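Local coordinates for uncharacterized protein (PDB 3OI8) that binds adenosine through its paired CBS domains and, in the full-length protein, is predicted to take part in magnesium and cobalt transport, at residues 51-56 with 60-65; 64-69 with 88-93; 75-78 with 83-86; 94-99 with 105-110. All blocks are in the same frame, centred on the assembly; numbering follows the deposited sequence.

How the contacts relate
All four contacts lie in and around the first CBS domain of the chain, on the three-stranded sheet 53-54, 73-77 and 84-89 and the helices that cover it. Contact 1 packs strand 53-54 on helix 59-69, and contact 2, whose centre is about 8 Å away, uses the end of the same helix against residues 88-93. Contact 3, the hairpin of strands 73-77 and 84-89, falls in sequence between the two halves of contact 2. Contact 4 comes last, about 11 Å from the centre of contact 2, between the loop after strand 84-89 and the short helix 105-108. Contacts 1 and 3 each contribute one residue to the adenosine pocket, while contacts 1, 2 and 4 touch the second subunit.

Contact 1 (51-56 with 60-65); sequences NVLKEN and ERITAY. With ADN (adenosine), chain C.
The short strand at 53-54 passes beside helix 59-69, with the backbones closest at L53 and I62, whose CA atoms are 6.8 Å apart. L53 divides its two methyls between two residues of the helix: CD2 lies 3.6 Å from CD2 of Y65, set obliquely to the ring, and CD1 meets CG2 of I62 at 4.0 Å. In Y65, CG is swung opposite the main-chain N (chi1 -175°), which sends the phenol across the strand past the carbonyl oxygen of V52 to N51. There the amide of N51 stands nearly perpendicular to the ring, and its ND2 makes a weak, bent hydrogen bond of 2.9 Å to Y65 OH. A water 2.9 Å from Y65 OH extends this link, weakly, to the amide N of V52. The other end of the N51 amide, OD1, is held by H71, so both ends of the group are engaged. With the side chain turned to the helix, the N51 backbone reads the adenine edge: N donates to N1 of adenosine over 2.7 Å, and O accepts from N6 at 3.1 Å. Strand and helix here open the beta-alpha-beta unit 53-54, 59-69, 73-77 of a CBS domain, with adenosine bound just ahead of its first strand.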
loop_
_atom_site.group_PDB
_atom_site.type_symbol
_atom_site.label_atom_id
_atom_site.label_comp_id
_atom_site.label_asym_id
_atom_site.label_seq_id
_atom_site.Cartn_x
_atom_site.Cartn_y
_atom_site.Cartn_z
ATOM N N ASN A 51 6.679 16.737 -3.809
ATOM C CA ASN A 51 7.542 16.626 -4.978
ATOM C C ASN A 51 6.666 16.486 -6.214
ATOM O O ASN A 51 5.939 15.497 -6.340
ATOM C CB ASN A 51 8.481 15.415 -4.862
ATOM C CG ASN A 51 9.538 15.591 -3.785
ATOM O OD1 ASN A 51 9.765 14.692 -2.978
ATOM N ND2 ASN A 51 10.191 16.753 -3.770
ATOM N N VAL A 52 6.723 17.472 -7.114
ATOM C CA VAL A 52 5.860 17.477 -8.300
ATOM C C VAL A 52 6.656 17.466 -9.613
ATOM O O VAL A 52 7.859 17.742 -9.628
ATOM C CB VAL A 52 4.932 18.710 -8.304
ATOM C CG1 VAL A 52 4.054 18.731 -7.048
ATOM C CG2 VAL A 52 5.761 20.000 -8.401
ATOM N N LEU A 53 5.973 17.173 -10.719
ATOM C CA LEU A 53 6.597 17.245 -12.045
ATOM C C LEU A 53 5.934 18.343 -12.864
ATOM O O LEU A 53 4.716 18.524 -12.774
ATOM C CB LEU A 53 6.424 15.910 -12.777
ATOM C CG LEU A 53 6.988 14.684 -12.040
ATOM C CD1 LEU A 53 6.607 13.414 -12.782
ATOM C CD2 LEU A 53 8.498 14.800 -11.900
ATOM N N LYS A 54 6.721 19.062 -13.668
ATOM C CA LYS A 54 6.185 20.120 -14.520
ATOM C C LYS A 54 5.642 19.518 -15.806
ATOM O O LYS A 54 6.243 18.623 -16.389
ATOM C CB LYS A 54 7.247 21.167 -14.893
ATOM C CG LYS A 54 8.134 21.672 -13.768
ATOM C CD LYS A 54 7.360 22.067 -12.533
ATOM C CE LYS A 54 8.333 22.466 -11.418
ATOM N NZ LYS A 54 7.777 22.323 -10.038
ATOM N N GLU A 55 4.491 20.019 -16.220
ATOM C CA GLU A 55 3.788 19.611 -17.431
ATOM C C GLU A 55 4.726 19.336 -18.612
ATOM O O GLU A 55 4.635 18.293 -19.265
ATOM C CB GLU A 55 2.814 20.751 -17.802
ATOM C CG GLU A 55 1.715 20.407 -18.790
ATOM C CD GLU A 55 0.716 21.557 -18.986
ATOM O OE1 GLU A 55 0.987 22.695 -18.527
ATOM O OE2 GLU A 55 -0.351 21.319 -19.600
ATOM N N ASN A 56 5.621 20.281 -18.893
ATOM C CA ASN A 56 6.372 20.263 -20.152
ATOM C C ASN A 56 7.825 19.799 -20.019
ATOM O O ASN A 56 8.631 19.976 -20.932
ATOM C CB ASN A 56 6.317 21.642 -20.831
ATOM C CG ASN A 56 4.931 21.984 -21.366
ATOM O OD1 ASN A 56 4.160 21.102 -21.758
ATOM N ND2 ASN A 56 4.614 23.277 -21.399
ATOM N N GLU A 60 14.075 12.913 -19.804
ATOM C CA GLU A 60 15.342 12.772 -19.081
ATOM C C GLU A 60 15.325 13.429 -17.695
ATOM O O GLU A 60 15.804 12.862 -16.707
ATOM C CB GLU A 60 16.500 13.346 -19.909
ATOM C CG GLU A 60 16.860 12.545 -21.163
ATOM C CD GLU A 60 16.017 12.910 -22.378
ATOM O OE1 GLU A 60 15.190 13.852 -22.287
ATOM O OE2 GLU A 60 16.185 12.250 -23.431
ATOM N N ARG A 61 14.780 14.637 -17.623
ATOM C CA ARG A 61 14.704 15.353 -16.365
ATOM C C ARG A 61 13.637 14.747 -15.436
ATOM O O ARG A 61 13.872 14.555 -14.244
ATOM C CB ARG A 61 14.421 16.830 -16.649
ATOM C CG ARG A 61 15.626 17.555 -17.257
ATOM C CD ARG A 61 15.256 18.945 -17.760
ATOM N NE ARG A 61 14.640 19.749 -16.708
ATOM C CZ ARG A 61 15.315 20.552 -15.894
ATOM N NH1 ARG A 61 16.634 20.664 -16.010
ATOM N NH2 ARG A 61 14.671 21.249 -14.968
ATOM N N ILE A 62 12.465 14.444 -15.983
ATOM C CA ILE A 62 11.450 13.718 -15.220
ATOM C C ILE A 62 12.025 12.428 -14.614
ATOM O O ILE A 62 11.931 12.206 -13.402
ATOM C CB ILE A 62 10.205 13.391 -16.095
ATOM C CG1 ILE A 62 9.363 14.659 -16.304
ATOM C CG2 ILE A 62 9.365 12.270 -15.458
ATOM C CD1 ILE A 62 8.339 14.547 -17.415
ATOM N N THR A 63 12.630 11.587 -15.453
ATOM C CA THR A 63 13.123 10.296 -14.994
ATOM C C THR A 63 14.171 10.442 -13.881
ATOM O O THR A 63 14.127 9.722 -12.883
ATOM C CB THR A 63 13.677 9.436 -16.163
ATOM O OG1 THR A 63 12.605 9.100 -17.055
ATOM C CG2 THR A 63 14.288 8.151 -15.634
ATOM N N ALA A 64 15.110 11.366 -14.058
ATOM C CA ALA A 64 16.145 11.591 -13.052
ATOM C C ALA A 64 15.547 12.060 -11.722
ATOM O O ALA A 64 15.996 11.657 -10.658
ATOM C CB ALA A 64 17.194 12.581 -13.562
ATOM N N TYR A 65 14.522 12.902 -11.792
ATOM C CA TYR A 65 13.880 13.420 -10.595
ATOM C C TYR A 65 13.121 12.304 -9.879
ATOM O O TYR A 65 13.206 12.170 -8.653
ATOM C CB TYR A 65 12.947 14.575 -10.958
ATOM C CG TYR A 65 12.297 15.273 -9.783
ATOM C CD1 TYR A 65 12.966 16.270 -9.087
ATOM C CD2 TYR A 65 10.998 14.944 -9.381
ATOM C CE1 TYR A 65 12.373 16.921 -8.010
ATOM C CE2 TYR A 65 10.394 15.587 -8.309
ATOM C CZ TYR A 65 11.090 16.580 -7.628
ATOM O OH TYR A 65 10.507 17.228 -6.566
HETATM O "O5'" ADN C . 7.853 7.856 -0.841
HETATM C "C5'" ADN C . 8.217 7.594 0.491
HETATM C "C4'" ADN C . 7.443 8.544 1.454
HETATM O "O4'" ADN C . 7.501 9.916 0.962
HETATM C "C3'" ADN C . 5.956 8.143 1.557
HETATM O "O3'" ADN C . 5.732 7.459 2.760
HETATM C "C2'" ADN C . 5.198 9.448 1.542
HETATM O "O2'" ADN C . 4.983 9.903 2.859
HETATM C "C1'" ADN C . 6.137 10.438 0.852
HETATM N N9 ADN C . 5.785 10.634 -0.553
HETATM C C8 ADN C . 5.383 9.572 -1.565
HETATM N N7 ADN C . 5.171 10.264 -2.885
HETATM C C5 ADN C . 5.454 11.762 -2.683
HETATM C C6 ADN C . 5.415 12.975 -3.663
HETATM N N6 ADN C . 5.096 12.754 -5.073
HETATM N N1 ADN C . 5.740 14.309 -3.174
HETATM C C2 ADN C . 6.121 14.531 -1.718
HETATM N N3 ADN C . 6.164 13.342 -0.757
HETATM C C4 ADN C . 5.833 11.982 -1.252
HETATM O O HOH W 1 9.206 19.823 -6.621
#

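Contact 2 (64-69 with 88-93); sequences AYVIDT and LHAKDL
Apolar packing carries the whole of this contact, and V66 is at its centre. Its two methyls part to meet different residues of 88-93. CG1, anti to the backbone N (chi1 167°), lies 3.7 Å from CB of A90, whereas CG2 reaches CD1 of L93 at 4.2 Å, the two side chains meeting tip to tip. A90 is also where the backbones come closest, its CA being 6.8 Å from that of V66; the alanine methyl meets the valine there. All three residues are buried. They join the last turns of helix 59-69 to the place where strand 84-89 gives way to a 3-10 turn, within the alpha/beta core of the CBS domain, and F74 of the middle strand touches V66 as well. Beyond the segments, L94 of the second subunit packs on both V66 and L93, which brings this small apolar cluster to the dimer interface.

No hydrogen bond crosses between the two segments; each has its own. On the helix, the carbonyl O of Y65 accepts from both N and OG1 of T69, at 3.0 Å and 3.1 Å, the two donors arriving from opposite faces of its plane. The same threonine lays CG2 over one face of the Y65 ring, offset toward the rim and 3.9 Å above the plane. In the 3-10 turn, D92 N bonds to H89 O and L93 N to A90 O. Next to them, K91 NZ is bonded to the backbone O of A70 in the second subunit.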
loop_
_atom_site.group_PDB
_atom_site.type_symbol
_atom_site.label_atom_id
_atom_site.label_comp_id
_atom_site.label_asym_id
_atom_site.label_seq_id
_atom_site.Cartn_x
_atom_site.Cartn_y
_atom_site.Cartn_z
ATOM N N ALA A 64 15.110 11.366 -14.058
ATOM C CA ALA A 64 16.145 11.591 -13.052
ATOM C C ALA A 64 15.547 12.060 -11.722
ATOM O O ALA A 64 15.996 11.657 -10.658
ATOM C CB ALA A 64 17.194 12.581 -13.562
ATOM N N TYR A 65 14.522 12.902 -11.792
ATOM C CA TYR A 65 13.880 13.420 -10.595
ATOM C C TYR A 65 13.121 12.304 -9.879
ATOM O O TYR A 65 13.206 12.170 -8.653
ATOM C CB TYR A 65 12.947 14.575 -10.958
ATOM C CG TYR A 65 12.297 15.273 -9.783
ATOM C CD1 TYR A 65 12.966 16.270 -9.087
ATOM C CD2 TYR A 65 10.998 14.944 -9.381
ATOM C CE1 TYR A 65 12.373 16.921 -8.010
ATOM C CE2 TYR A 65 10.394 15.587 -8.309
ATOM C CZ TYR A 65 11.090 16.580 -7.628
ATOM O OH TYR A 65 10.507 17.228 -6.566
ATOM N N VAL A 66 12.403 11.493 -10.652
ATOM C CA VAL A 66 11.666 10.350 -10.106
ATOM C C VAL A 66 12.592 9.363 -9.387
ATOM O O VAL A 66 12.273 8.867 -8.310
ATOM C CB VAL A 66 10.910 9.604 -11.219
ATOM C CG1 VAL A 66 10.410 8.261 -10.729
ATOM C CG2 VAL A 66 9.746 10.456 -11.749
ATOM N N ILE A 67 13.747 9.085 -9.979
ATOM C CA ILE A 67 14.710 8.179 -9.363
ATOM C C ILE A 67 15.303 8.791 -8.099
ATOM O O ILE A 67 15.419 8.130 -7.061
ATOM C CB ILE A 67 15.829 7.831 -10.345
ATOM C CG1 ILE A 67 15.290 6.908 -11.440
ATOM C CG2 ILE A 67 17.044 7.231 -9.608
ATOM C CD1 ILE A 67 16.213 6.794 -12.636
ATOM N N ASP A 68 15.649 10.068 -8.187
ATOM C CA ASP A 68 16.253 10.781 -7.074
ATOM C C ASP A 68 15.357 10.789 -5.839
ATOM O O ASP A 68 15.826 10.552 -4.736
ATOM C CB ASP A 68 16.585 12.218 -7.477
ATOM C CG ASP A 68 17.485 12.910 -6.465
ATOM O OD1 ASP A 68 18.371 12.232 -5.897
ATOM O OD2 ASP A 68 17.310 14.128 -6.238
ATOM N N THR A 69 14.070 11.075 -6.023
ATOM C CA THR A 69 13.154 11.174 -4.891
ATOM C C THR A 69 12.637 9.799 -4.496
ATOM O O THR A 69 12.187 9.592 -3.374
ATOM C CB THR A 69 11.964 12.091 -5.203
ATOM O OG1 THR A 69 11.259 11.578 -6.334
ATOM C CG2 THR A 69 12.434 13.504 -5.510
ATOM N N LEU A 88 1.245 11.234 -12.214
ATOM C CA LEU A 88 2.081 10.308 -12.953
ATOM C C LEU A 88 2.550 9.235 -12.004
ATOM O O LEU A 88 3.042 9.549 -10.924
ATOM C CB LEU A 88 3.329 10.985 -13.523
ATOM C CG LEU A 88 4.291 9.897 -14.040
ATOM C CD1 LEU A 88 3.882 9.391 -15.417
ATOM C CD2 LEU A 88 5.743 10.342 -14.041
ATOM N N HIS A 89 2.390 7.981 -12.424
ATOM C CA HIS A 89 2.916 6.806 -11.732
ATOM C C HIS A 89 4.264 6.455 -12.339
ATOM O O HIS A 89 4.363 6.236 -13.547
ATOM C CB HIS A 89 1.949 5.640 -11.920
ATOM C CG HIS A 89 0.633 5.858 -11.247
ATOM N ND1 HIS A 89 -0.007 4.877 -10.521
ATOM C CD2 HIS A 89 -0.141 6.964 -11.149
ATOM C CE1 HIS A 89 -1.130 5.366 -10.023
ATOM N NE2 HIS A 89 -1.235 6.630 -10.392
ATOM N N ALA A 90 5.297 6.414 -11.503
ATOM C CA ALA A 90 6.664 6.203 -11.970
ATOM C C ALA A 90 6.769 5.055 -12.988
ATOM O O ALA A 90 7.472 5.153 -13.996
ATOM C CB ALA A 90 7.584 5.921 -10.773
ATOM N N LYS A 91 6.080 3.958 -12.717
ATOM C CA LYS A 91 6.226 2.778 -13.562
ATOM C C LYS A 91 5.519 2.900 -14.912
ATOM O O LYS A 91 5.715 2.065 -15.784
ATOM C CB LYS A 91 5.775 1.516 -12.833
ATOM C CG LYS A 91 4.301 1.430 -12.506
ATOM C CD LYS A 91 4.033 0.151 -11.697
ATOM C CE LYS A 91 2.603 0.079 -11.161
ATOM N NZ LYS A 91 1.600 -0.214 -12.228
ATOM N N ASP A 92 4.697 3.929 -15.088
ATOM C CA ASP A 92 4.105 4.179 -16.402
ATOM C C ASP A 92 5.154 4.730 -17.363
ATOM O O ASP A 92 4.996 4.651 -18.585
ATOM C CB ASP A 92 2.870 5.094 -16.295
ATOM C CG ASP A 92 1.669 4.367 -15.695
ATOM O OD1 ASP A 92 1.682 3.116 -15.712
ATOM O OD2 ASP A 92 0.720 5.024 -15.205
ATOM N N LEU A 93 6.242 5.267 -16.811
ATOM C CA LEU A 93 7.339 5.764 -17.634
ATOM C C LEU A 93 8.026 4.631 -18.423
ATOM O O LEU A 93 8.651 4.877 -19.456
ATOM C CB LEU A 93 8.377 6.493 -16.779
ATOM C CG LEU A 93 8.027 7.893 -16.252
ATOM C CD1 LEU A 93 9.112 8.343 -15.286
ATOM C CD2 LEU A 93 7.902 8.879 -17.408
#

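Contact 3 (75-78 with 83-86); sequences PVIG and EVLG
V76 is bonded through both its backbone N and its O to the strand across from it. Its N donates to G86 O over 2.8 Å, the donor tilted 33° from the carbonyl plane, and its O accepts from L85 N at 2.7 Å in a nearly straight bond (N-H...O angle 170°). A third bond, G78 N to E83 O at 2.9 Å, closes the ladder toward the turn. Because L85 and G86 both face V76, the antiparallel pairing contains a classic beta bulge, and the register slips by one residue before I77 pairs with V84. Each acceptor also has a CA-H group nearby: that of I77 approaches E83 O at 3.3 Å, that of P75 approaches G86 O at 3.4 Å, and that of V84 lies close to V76 O.

Side chains add a little to this backbone frame. CD1 of L85 lies 3.6 Å from G78 N, alongside the last bond of the ladder. E83 is extended and carries OE1 to 3.6 Å from G78 CA; that oxygen is itself bonded to the backbone N of E79 in the turn. V84 shares a face of the sheet with I77, and its CG1 also touches P75.

The hairpin is flanked by strand 53-54 and the residue after it; L53 and E55 bond to the backbone of 73-77, leaving that strand in the middle of the sheet. P75 touches adenosine and packs on M135, I137 and L148 of the other sheet, while L109 lies against V76.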
loop_
_atom_site.group_PDB
_atom_site.type_symbol
_atom_site.label_atom_id
_atom_site.label_comp_id
_atom_site.label_asym_id
_atom_site.label_seq_id
_atom_site.Cartn_x
_atom_site.Cartn_y
_atom_site.Cartn_z
ATOM N N PRO A 75 2.244 14.245 -8.408
ATOM C CA PRO A 75 1.328 15.220 -9.018
ATOM C C PRO A 75 2.038 15.887 -10.186
ATOM O O PRO A 75 3.228 16.164 -10.092
ATOM C CB PRO A 75 1.145 16.280 -7.919
ATOM C CG PRO A 75 1.552 15.591 -6.637
ATOM C CD PRO A 75 2.610 14.599 -7.021
ATOM N N VAL A 76 1.323 16.161 -11.263
ATOM C CA VAL A 76 1.906 16.895 -12.380
ATOM C C VAL A 76 1.220 18.259 -12.420
ATOM O O VAL A 76 -0.007 18.321 -12.364
ATOM C CB VAL A 76 1.707 16.155 -13.707
ATOM C CG1 VAL A 76 2.144 17.041 -14.893
ATOM C CG2 VAL A 76 2.512 14.832 -13.710
ATOM N N ILE A 77 2.006 19.332 -12.512
ATOM C CA ILE A 77 1.457 20.679 -12.384
ATOM C C ILE A 77 1.605 21.508 -13.657
ATOM O O ILE A 77 2.466 21.246 -14.515
ATOM C CB ILE A 77 2.103 21.468 -11.236
ATOM C CG1 ILE A 77 3.610 21.631 -11.482
ATOM C CG2 ILE A 77 1.805 20.814 -9.904
ATOM C CD1 ILE A 77 4.268 22.735 -10.689
ATOM N N GLY A 78 0.749 22.513 -13.760
ATOM C CA GLY A 78 0.827 23.482 -14.832
ATOM C C GLY A 78 1.637 24.660 -14.332
ATOM O O GLY A 78 2.842 24.540 -14.127
ATOM N N GLU A 83 -2.328 24.390 -9.689
ATOM C CA GLU A 83 -2.878 23.845 -10.921
ATOM C C GLU A 83 -2.386 22.408 -11.128
ATOM O O GLU A 83 -1.438 22.184 -11.874
ATOM C CB GLU A 83 -2.516 24.738 -12.133
ATOM C CG GLU A 83 -3.202 24.260 -13.407
ATOM C CD GLU A 83 -2.891 25.089 -14.653
ATOM O OE1 GLU A 83 -1.905 25.861 -14.661
ATOM O OE2 GLU A 83 -3.650 24.947 -15.636
ATOM N N VAL A 84 -3.005 21.445 -10.444
ATOM C CA VAL A 84 -2.593 20.046 -10.578
ATOM C C VAL A 84 -3.351 19.454 -11.755
ATOM O O VAL A 84 -4.576 19.520 -11.803
ATOM C CB VAL A 84 -2.862 19.205 -9.291
ATOM C CG1 VAL A 84 -2.505 17.709 -9.537
ATOM C CG2 VAL A 84 -2.081 19.736 -8.108
ATOM N N LEU A 85 -2.622 18.886 -12.706
ATOM C CA LEU A 85 -3.229 18.412 -13.952
ATOM C C LEU A 85 -3.534 16.933 -13.885
ATOM O O LEU A 85 -4.312 16.399 -14.681
ATOM C CB LEU A 85 -2.271 18.676 -15.117
ATOM C CG LEU A 85 -1.808 20.131 -15.220
ATOM C CD1 LEU A 85 -0.681 20.282 -16.234
ATOM C CD2 LEU A 85 -2.992 21.029 -15.569
ATOM N N GLY A 86 -2.890 16.252 -12.950
ATOM C CA GLY A 86 -2.954 14.811 -12.941
ATOM C C GLY A 86 -1.886 14.189 -12.069
ATOM O O GLY A 86 -1.117 14.889 -11.400
#

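Contact 4 (94-99 with 105-110); sequences LKYMFN and LKSILR
I108 meets K95 and Y96 through a single methyl, CG2, where the loop after strand 84-89 meets the short, weakly bonded helix 105-108 at the edge of the first CBS domain. CG2 lies 3.8 Å from CD of K95 and equally near its NZ, the extended lysine sliding past the isoleucine in the opposite direction. The same methyl comes to 4.0 Å from CE2 of Y96, approaching the ring at a slant. I108 holds CG1 between its backbone N and carbonyl carbon (chi1 60°), leaving CG2 on the side that faces the two residues. No hydrogen bond crosses between the segments, so the contact rests on packing.

Around this first shell, the Y96 ring is held edge-to-face by F103, from the loop joining the two segments, and I59 of helix 59-69 touches it too. I108 is packed further by L88, L93 and F103, which tie the short helix 105-108 to the core of the first CBS domain. K95 NZ has D92 as a weak, distant ion partner, and the same carboxylate makes a salt bridge with R110; the acid may thus ease the nearness of the two cations, whose K95 NZ and R110 NH2 are 5.5 Å apart. I67 of the second subunit packs on K95, and L94 packs on L94 of that subunit. At the outer end of the Y96 ring, OH comes to 3.5 Å from CB of S107.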
loop_
_atom_site.group_PDB
_atom_site.type_symbol
_atom_site.label_atom_id
_atom_site.label_comp_id
_atom_site.label_asym_id
_atom_site.label_seq_id
_atom_site.Cartn_x
_atom_site.Cartn_y
_atom_site.Cartn_z
ATOM N N LEU A 94 7.900 3.401 -17.946
ATOM C CA LEU A 94 8.591 2.282 -18.579
ATOM C C LEU A 94 8.018 2.010 -19.966
ATOM O O LEU A 94 8.624 1.311 -20.775
ATOM C CB LEU A 94 8.478 1.026 -17.722
ATOM C CG LEU A 94 9.190 1.040 -16.372
ATOM C CD1 LEU A 94 8.834 -0.222 -15.609
ATOM C CD2 LEU A 94 10.696 1.161 -16.553
ATOM N N LYS A 95 6.833 2.546 -20.231
ATOM C CA LYS A 95 6.239 2.426 -21.559
ATOM C C LYS A 95 7.147 3.057 -22.615
ATOM O O LYS A 95 7.009 2.791 -23.809
ATOM C CB LYS A 95 4.853 3.093 -21.591
ATOM C CG LYS A 95 3.827 2.441 -20.663
ATOM C CD LYS A 95 2.481 3.165 -20.706
ATOM C CE LYS A 95 1.546 2.694 -19.592
ATOM N NZ LYS A 95 0.419 3.655 -19.335
ATOM N N TYR A 96 8.071 3.907 -22.175
ATOM C CA TYR A 96 8.920 4.629 -23.115
ATOM C C TYR A 96 10.373 4.190 -23.014
ATOM O O TYR A 96 11.270 4.897 -23.451
ATOM C CB TYR A 96 8.801 6.141 -22.901
ATOM C CG TYR A 96 7.465 6.688 -23.310
ATOM C CD1 TYR A 96 7.099 6.736 -24.651
ATOM C CD2 TYR A 96 6.562 7.159 -22.358
ATOM C CE1 TYR A 96 5.865 7.237 -25.032
ATOM C CE2 TYR A 96 5.328 7.654 -22.726
ATOM C CZ TYR A 96 4.988 7.697 -24.064
ATOM O OH TYR A 96 3.763 8.206 -24.438
HETATM N N MSE A 97 10.595 3.020 -22.428
HETATM C CA MSE A 97 11.941 2.499 -22.237
HETATM C C MSE A 97 12.713 2.431 -23.553
HETATM O O MSE A 97 13.889 2.792 -23.615
HETATM C CB MSE A 97 11.860 1.110 -21.607
HETATM C CG MSE A 97 13.148 0.301 -21.645
HETATM SE SE MSE A 97 14.243 0.477 -20.051
HETATM C CE MSE A 97 12.861 1.078 -18.788
ATOM N N PHE A 98 12.054 1.985 -24.612
ATOM C CA PHE A 98 12.753 1.781 -25.882
ATOM C C PHE A 98 12.475 2.818 -26.960
ATOM O O PHE A 98 13.108 2.797 -28.020
ATOM C CB PHE A 98 12.498 0.361 -26.385
ATOM C CG PHE A 98 12.685 -0.668 -25.314
ATOM C CD1 PHE A 98 13.956 -1.068 -24.938
ATOM C CD2 PHE A 98 11.592 -1.192 -24.641
ATOM C CE1 PHE A 98 14.138 -2.000 -23.930
ATOM C CE2 PHE A 98 11.768 -2.119 -23.628
ATOM C CZ PHE A 98 13.044 -2.520 -23.273
ATOM N N ASN A 99 11.548 3.728 -26.681
ATOM C CA ASN A 99 11.215 4.820 -27.589
ATOM C C ASN A 99 11.032 6.117 -26.801
ATOM O O ASN A 99 9.937 6.678 -26.784
ATOM C CB ASN A 99 9.912 4.510 -28.331
ATOM C CG ASN A 99 8.753 4.226 -27.372
ATOM O OD1 ASN A 99 8.971 3.897 -26.209
ATOM N ND2 ASN A 99 7.526 4.368 -27.854
ATOM N N LEU A 105 3.758 13.082 -22.163
ATOM C CA LEU A 105 3.338 12.957 -20.782
ATOM C C LEU A 105 1.819 12.789 -20.684
ATOM O O LEU A 105 1.339 11.972 -19.899
ATOM C CB LEU A 105 3.818 14.154 -19.952
ATOM C CG LEU A 105 3.512 14.092 -18.447
ATOM C CD1 LEU A 105 3.859 12.707 -17.887
ATOM C CD2 LEU A 105 4.278 15.191 -17.694
ATOM N N LYS A 106 1.069 13.550 -21.482
ATOM C CA LYS A 106 -0.399 13.453 -21.467
ATOM C C LYS A 106 -0.912 12.059 -21.853
ATOM O O LYS A 106 -2.036 11.685 -21.498
ATOM C CB LYS A 106 -1.036 14.483 -22.398
ATOM C CG LYS A 106 -0.690 15.929 -22.081
ATOM C CD LYS A 106 -1.595 16.527 -21.016
ATOM C CE LYS A 106 -1.246 18.002 -20.787
ATOM N NZ LYS A 106 -1.167 18.756 -22.079
ATOM N N SER A 107 -0.103 11.297 -22.585
ATOM C CA SER A 107 -0.488 9.916 -22.926
ATOM C C SER A 107 -0.533 8.964 -21.725
ATOM O O SER A 107 -1.181 7.914 -21.790
ATOM C CB SER A 107 0.448 9.321 -23.994
ATOM O OG SER A 107 0.300 10.032 -25.219
ATOM N N ILE A 108 0.175 9.300 -20.649
ATOM C CA ILE A 108 0.255 8.388 -19.495
ATOM C C ILE A 108 -0.237 9.023 -18.195
ATOM O O ILE A 108 -0.282 8.373 -17.160
ATOM C CB ILE A 108 1.699 7.809 -19.262
ATOM C CG1 ILE A 108 2.710 8.931 -19.009
ATOM C CG2 ILE A 108 2.157 6.891 -20.424
ATOM C CD1 ILE A 108 4.119 8.424 -18.728
ATOM N N LEU A 109 -0.588 10.300 -18.251
ATOM C CA LEU A 109 -1.054 11.008 -17.071
ATOM C C LEU A 109 -2.420 10.490 -16.644
ATOM O O LEU A 109 -3.331 10.350 -17.465
ATOM C CB LEU A 109 -1.173 12.500 -17.386
ATOM C CG LEU A 109 -1.398 13.445 -16.217
ATOM C CD1 LEU A 109 -0.152 13.452 -15.350
ATOM C CD2 LEU A 109 -1.706 14.836 -16.745
ATOM N N ARG A 110 -2.573 10.217 -15.357
ATOM C CA ARG A 110 -3.876 9.823 -14.841
ATOM C C ARG A 110 -4.530 11.012 -14.160
ATOM O O ARG A 110 -3.833 11.896 -13.669
ATOM C CB ARG A 110 -3.718 8.675 -13.861
ATOM C CG ARG A 110 -3.075 7.427 -14.487
ATOM C CD ARG A 110 -2.595 6.482 -13.415
ATOM N NE ARG A 110 -1.783 5.385 -13.940
ATOM C CZ ARG A 110 -1.964 4.108 -13.611
ATOM N NH1 ARG A 110 -2.937 3.773 -12.773
ATOM N NH2 ARG A 110 -1.177 3.168 -14.117
#